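Local coordinates for protein 5-oxopent-3-ene-1,2,5-tricarboxylate decarboxylase (Exiguobacterium antarcticum B7, PDB 6IYM) that belongs to the fumarylacetoacetate hydrolase family and carries a magnesium ion held by acidic side chains, at residues Phe6-Glu9 against Ala14-Gly17; Val183-Asp188 against Glu266-Leu271. All coordinates share one frame; numbering follows the deposited sequence.

From the N terminus, the chain first makes contact 1, where Phe6-Glu9 and Ala14-Gly17 close a tight hairpin of strands 4-10 and 13-20. Contact 2 begins much later: Val183-Asp188 meets Glu266-Leu271 after 77 intervening residues. The two contacts therefore follow each other in series, neither nested nor crossed. Strand 4-10 of the hairpin pairs antiparallel with strand 178-186, so both contacts reach the same sheet, their centres about 15 Å apart. Phe6 CB packs on Val183 CG1 at 3.9 Å, joining them directly. Contact 2 then ties this sheet to the second sheet, which contains strands 260-265 and 269-276.

Contact 1: residues Phe6-Glu9 against Ala14-Gly17; sequences FRFE and ARIG
The ring of Phe6 lies with one face on the backbone of Gly17, whose carbonyl carbon sits over the ring centre; Gly17 CA makes a CH-pi contact, 3.9 Å from the centroid of the Phe6 ring. Phe8 is used differently. Arg15 CB stands over one face of it, offset toward the rim and 4.0 Å from the centroid of the Phe8 ring, while Gly17 CA meets its edge in the ring plane. The Arg15 side chain runs alongside Phe8 and turns its guanidinium edge toward Phe8 CZ, with the two planes 67° apart. With Phe6 CG set between the backbone N and the carbonyl carbon (chi1 53°), the ring leans across to the partner strand, where the glycine presents bare backbone.

Beneath the rings, the strands are antiparallel. Phe6 and Gly17 form a hydrogen-bonded pair: Phe6 N donates to Gly17 O at 2.9 Å, and Gly17 N returns a bond to Phe6 O, also 2.9 Å. Phe8 and Arg15 form the next such pair, with Phe8 N to Arg15 O at 3.0 Å. Arg15 O is further approached by Arg7 CG at 3.2 Å and by a CA-H...O contact from Arg7. On the face bearing Arg7 and Ile16, the Arg7 chain bends at chi3 and brings NH1 to 3.8 Å from Ala14 CB. Its NH2 is taken by the carbonyl of Ala64, whereas Arg15 NE makes a salt bridge with Asp26.

This is a two-stranded beta hairpin near the N terminus. Strand 23-26 follows beyond strand 13-20, Leu63 and Arg61 bond to the backbone of Arg7 and Glu9 on the side of strand 4-10 away from strand 13-20, helix 28-31 touches Arg15, and strand 4-10 carries the hairpin into the large sheet by pairing with strand 178-186.

Contact 2: residues Val183-Asp188 against Glu266-Leu271; sequences VIVTED and EGIGHL
Gly267 O is held by a hydrogen bond from Lys4 NZ and is also touched by Val185 CG1, 3.3 Å away. One polar atom thus joins the turn at 267 to strand 4-10 by its bond and to strand 178-186 by a methyl group. No hydrogen bond links the two segments themselves; the contact is made by methyl groups, set against Ile268 and against two backbone carbonyls.

Ile268 reaches two valines with different branches. The Ile268 and Val183 side chains run past each other in opposite directions, with Ile268 CG2 at 4.1 Å from Val183 CG2. The Ile268 and Val185 side chains cross at about a right angle, putting Ile268 CD1 4.0 Å from Val185 CG2. With chi2 extended (-158°), CG1 and CD1 of Ile268 both lie against Val185 CG2, while the other valine methyl, Val185 CG1, lies 3.9 Å from Ile268 CA. Val183 CG2 also rests against the backbone, 3.5 Å from Ile268 O. Val183 O, beside Ile268 CG2, is hydrogen-bonded to Ser151 OG.

Ile268 sits between two glycines whose backbone angles suit that residue: Gly267 has a positive phi (97°), and at Gly269 a CB would be jammed against the preceding carbonyl O. Ile268 and Gly269 together face the last residue of strand 260-265, a classic beta bulge. Strand 269-276 starts at this bulge, right after the turn.

Contact 2 lies between two sheets, with strand 178-186 from the large one and the 260-265 to 269-276 turn from the five-stranded one. Phe190 touches both Val185 and Ile268, Ile152 of strand 147-158 meets Ile268 and Leu271, Tyr150 of the same strand packs on Val185, and Lys4 and Phe6 of strand 4-10 touch Val183.

Contact 1: residues Phe6-Glu9 against Ala14-Gly17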
loop_
_atom_site.group_PDB
_atom_site.type_symbol
_atom_site.label_atom_id
_atom_site.label_comp_id
_atom_site.label_asym_id
_atom_site.label_seq_id
_atom_site.Cartn_x
_atom_site.Cartn_y
_atom_site.Cartn_z
ATOM N N PHE A 6 20.833 8.460 7.469
ATOM C CA PHE A 6 19.713 8.475 8.433
ATOM C C PHE A 6 19.123 9.877 8.496
ATOM O O PHE A 6 19.700 10.842 7.929
ATOM C CB PHE A 6 20.171 7.991 9.811
ATOM C CG PHE A 6 21.379 8.694 10.369
ATOM C CD1 PHE A 6 22.658 8.253 10.059
ATOM C CD2 PHE A 6 21.235 9.794 11.205
ATOM C CE1 PHE A 6 23.770 8.888 10.588
ATOM C CE2 PHE A 6 22.347 10.440 11.722
ATOM C CZ PHE A 6 23.613 9.978 11.419
ATOM N N ARG A 7 17.935 9.917 9.087
ATOM C CA ARG A 7 17.253 11.129 9.566
ATOM C C ARG A 7 17.409 11.107 11.090
ATOM O O ARG A 7 17.350 9.992 11.658
ATOM C CB ARG A 7 15.805 11.080 9.079
ATOM C CG ARG A 7 15.256 12.401 8.566
ATOM C CD ARG A 7 13.993 12.216 7.769
ATOM N NE ARG A 7 13.141 11.184 8.330
ATOM C CZ ARG A 7 11.928 11.368 8.827
ATOM N NH1 ARG A 7 11.377 12.561 8.815
ATOM N NH2 ARG A 7 11.253 10.346 9.322
ATOM N N PHE A 8 17.670 12.259 11.718
ATOM C CA PHE A 8 17.699 12.419 13.198
ATOM C C PHE A 8 16.927 13.678 13.590
ATOM O O PHE A 8 16.747 14.552 12.721
ATOM C CB PHE A 8 19.138 12.468 13.707
ATOM C CG PHE A 8 19.936 13.686 13.308
ATOM C CD1 PHE A 8 19.951 14.820 14.111
ATOM C CD2 PHE A 8 20.717 13.680 12.164
ATOM C CE1 PHE A 8 20.724 15.920 13.772
ATOM C CE2 PHE A 8 21.488 14.780 11.821
ATOM C CZ PHE A 8 21.494 15.897 12.627
ATOM N N GLU A 9 16.514 13.761 14.857
ATOM C CA GLU A 9 15.669 14.849 15.409
ATOM C C GLU A 9 16.555 15.942 16.017
ATOM O O GLU A 9 17.499 15.601 16.768
ATOM C CB GLU A 9 14.723 14.290 16.467
ATOM C CG GLU A 9 14.010 15.352 17.283
ATOM C CD GLU A 9 13.196 14.759 18.419
ATOM O OE1 GLU A 9 12.770 13.591 18.275
ATOM O OE2 GLU A 9 13.016 15.446 19.452
ATOM N N ALA A 14 13.075 17.309 11.784
ATOM C CA ALA A 14 13.887 16.359 10.998
ATOM C C ALA A 14 15.146 17.054 10.475
ATOM O O ALA A 14 15.028 18.182 9.991
ATOM C CB ALA A 14 13.050 15.808 9.867
ATOM N N ARG A 15 16.297 16.378 10.577
ATOM C CA ARG A 15 17.556 16.689 9.850
ATOM C C ARG A 15 18.105 15.390 9.245
ATOM O O ARG A 15 17.587 14.323 9.592
ATOM C CB ARG A 15 18.575 17.356 10.780
ATOM C CG ARG A 15 18.252 18.811 11.089
ATOM C CD ARG A 15 19.384 19.550 11.779
ATOM N NE ARG A 15 20.497 19.860 10.890
ATOM C CZ ARG A 15 20.510 20.834 9.976
ATOM N NH1 ARG A 15 19.452 21.610 9.803
ATOM N NH2 ARG A 15 21.589 21.027 9.231
ATOM N N ILE A 16 19.112 15.478 8.374
ATOM C CA ILE A 16 19.708 14.306 7.673
ATOM C C ILE A 16 21.164 14.190 8.117
ATOM O O ILE A 16 21.859 15.227 8.226
ATOM C CB ILE A 16 19.589 14.419 6.139
ATOM C CG1 ILE A 16 18.143 14.296 5.665
ATOM C CG2 ILE A 16 20.480 13.403 5.435
ATOM C CD1 ILE A 16 17.948 14.744 4.232
ATOM N N GLY A 17 21.603 12.954 8.324
ATOM C CA GLY A 17 22.956 12.628 8.790
ATOM C C GLY A 17 23.465 11.438 8.025
ATOM O O GLY A 17 22.611 10.695 7.471
#

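Contact 2: residues Val183-Asp188 against Glu266-Leu271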
loop_
_atom_site.group_PDB
_atom_site.type_symbol
_atom_site.label_atom_id
_atom_site.label_comp_id
_atom_site.label_asym_id
_atom_site.label_seq_id
_atom_site.Cartn_x
_atom_site.Cartn_y
_atom_site.Cartn_z
ATOM N N VAL A 183 19.089 3.274 10.006
ATOM C CA VAL A 183 19.912 3.935 8.962
ATOM C C VAL A 183 19.698 3.113 7.692
ATOM O O VAL A 183 19.207 1.969 7.785
ATOM C CB VAL A 183 21.403 4.004 9.366
ATOM C CG1 VAL A 183 21.604 4.494 10.787
ATOM C CG2 VAL A 183 22.130 2.682 9.203
ATOM N N ILE A 184 20.074 3.670 6.555
ATOM C CA ILE A 184 20.106 2.965 5.246
ATOM C C ILE A 184 21.589 2.810 4.890
ATOM O O ILE A 184 22.283 3.825 4.807
ATOM C CB ILE A 184 19.293 3.780 4.222
ATOM C CG1 ILE A 184 17.821 3.885 4.631
ATOM C CG2 ILE A 184 19.436 3.215 2.818
ATOM C CD1 ILE A 184 17.020 4.836 3.776
ATOM N N VAL A 185 22.074 1.593 4.687
ATOM C CA VAL A 185 23.461 1.405 4.173
ATOM C C VAL A 185 23.343 1.340 2.651
ATOM O O VAL A 185 22.443 0.639 2.179
ATOM C CB VAL A 185 24.151 0.151 4.737
ATOM C CG1 VAL A 185 24.240 0.222 6.248
ATOM C CG2 VAL A 185 23.443 -1.128 4.312
ATOM N N THR A 186 24.222 2.042 1.940
ATOM C CA THR A 186 24.181 2.224 0.461
ATOM C C THR A 186 24.481 0.885 -0.203
ATOM O O THR A 186 25.175 0.035 0.413
ATOM C CB THR A 186 25.134 3.341 0.012
ATOM O OG1 THR A 186 26.438 3.043 0.503
ATOM C CG2 THR A 186 24.739 4.706 0.529
ATOM N N GLU A 187 23.941 0.682 -1.396
ATOM C CA GLU A 187 24.022 -0.608 -2.130
ATOM C C GLU A 187 25.496 -0.963 -2.322
ATOM O O GLU A 187 25.836 -2.164 -2.252
ATOM C CB GLU A 187 23.314 -0.507 -3.478
ATOM C CG GLU A 187 23.288 -1.808 -4.260
ATOM C CD GLU A 187 24.559 -2.073 -5.058
ATOM O OE1 GLU A 187 25.100 -1.104 -5.630
ATOM O OE2 GLU A 187 25.009 -3.242 -5.094
ATOM N N ASP A 188 26.315 0.064 -2.553
ATOM C CA ASP A 188 27.751 -0.050 -2.897
ATOM C C ASP A 188 28.527 -0.577 -1.679
ATOM O O ASP A 188 29.473 -1.310 -1.904
ATOM C CB ASP A 188 28.278 1.291 -3.424
ATOM C CG ASP A 188 29.159 1.118 -4.652
ATOM O OD1 ASP A 188 28.776 0.321 -5.530
ATOM O OD2 ASP A 188 30.237 1.748 -4.702
ATOM N N GLU A 266 24.003 -7.265 10.716
ATOM C CA GLU A 266 25.429 -6.884 10.774
ATOM C C GLU A 266 25.684 -6.000 9.552
ATOM O O GLU A 266 25.153 -6.300 8.488
ATOM C CB GLU A 266 26.325 -8.122 10.964
ATOM C CG GLU A 266 26.680 -8.892 9.715
ATOM C CD GLU A 266 27.228 -10.298 9.954
ATOM O OE1 GLU A 266 27.673 -10.612 11.096
ATOM O OE2 GLU A 266 27.197 -11.097 8.994
ATOM N N GLY A 267 26.361 -4.869 9.765
ATOM C CA GLY A 267 26.641 -3.856 8.732
ATOM C C GLY A 267 25.645 -2.723 8.773
ATOM O O GLY A 267 25.972 -1.680 8.236
ATOM N N ILE A 268 24.462 -2.906 9.387
ATOM C CA ILE A 268 23.404 -1.852 9.425
ATOM C C ILE A 268 23.261 -1.296 10.849
ATOM O O ILE A 268 23.360 -0.050 11.056
ATOM C CB ILE A 268 22.085 -2.409 8.875
ATOM C CG1 ILE A 268 22.310 -3.207 7.584
ATOM C CG2 ILE A 268 21.077 -1.283 8.711
ATOM C CD1 ILE A 268 21.088 -3.343 6.723
ATOM N N GLY A 269 22.983 -2.158 11.811
ATOM C CA GLY A 269 22.872 -1.727 13.211
ATOM C C GLY A 269 21.705 -2.408 13.893
ATOM O O GLY A 269 21.355 -3.585 13.508
ATOM N N HIS A 270 21.114 -1.680 14.841
ATOM C CA HIS A 270 20.090 -2.155 15.801
ATOM C C HIS A 270 18.799 -1.349 15.618
ATOM O O HIS A 270 18.887 -0.134 15.604
ATOM C CB HIS A 270 20.670 -2.048 17.218
ATOM C CG HIS A 270 21.728 -3.066 17.463
ATOM N ND1 HIS A 270 21.539 -4.134 18.315
ATOM C CD2 HIS A 270 22.970 -3.195 16.948
ATOM C CE1 HIS A 270 22.617 -4.894 18.307
ATOM N NE2 HIS A 270 23.512 -4.337 17.466
ATOM N N LEU A 271 17.657 -2.026 15.540
ATOM C CA LEU A 271 16.304 -1.435 15.594
ATOM C C LEU A 271 15.635 -2.007 16.837
ATOM O O LEU A 271 15.239 -3.186 16.815
ATOM C CB LEU A 271 15.562 -1.789 14.302
ATOM C CG LEU A 271 14.216 -1.110 14.053
ATOM C CD1 LEU A 271 14.327 0.415 13.992
ATOM C CD2 LEU A 271 13.620 -1.624 12.762
#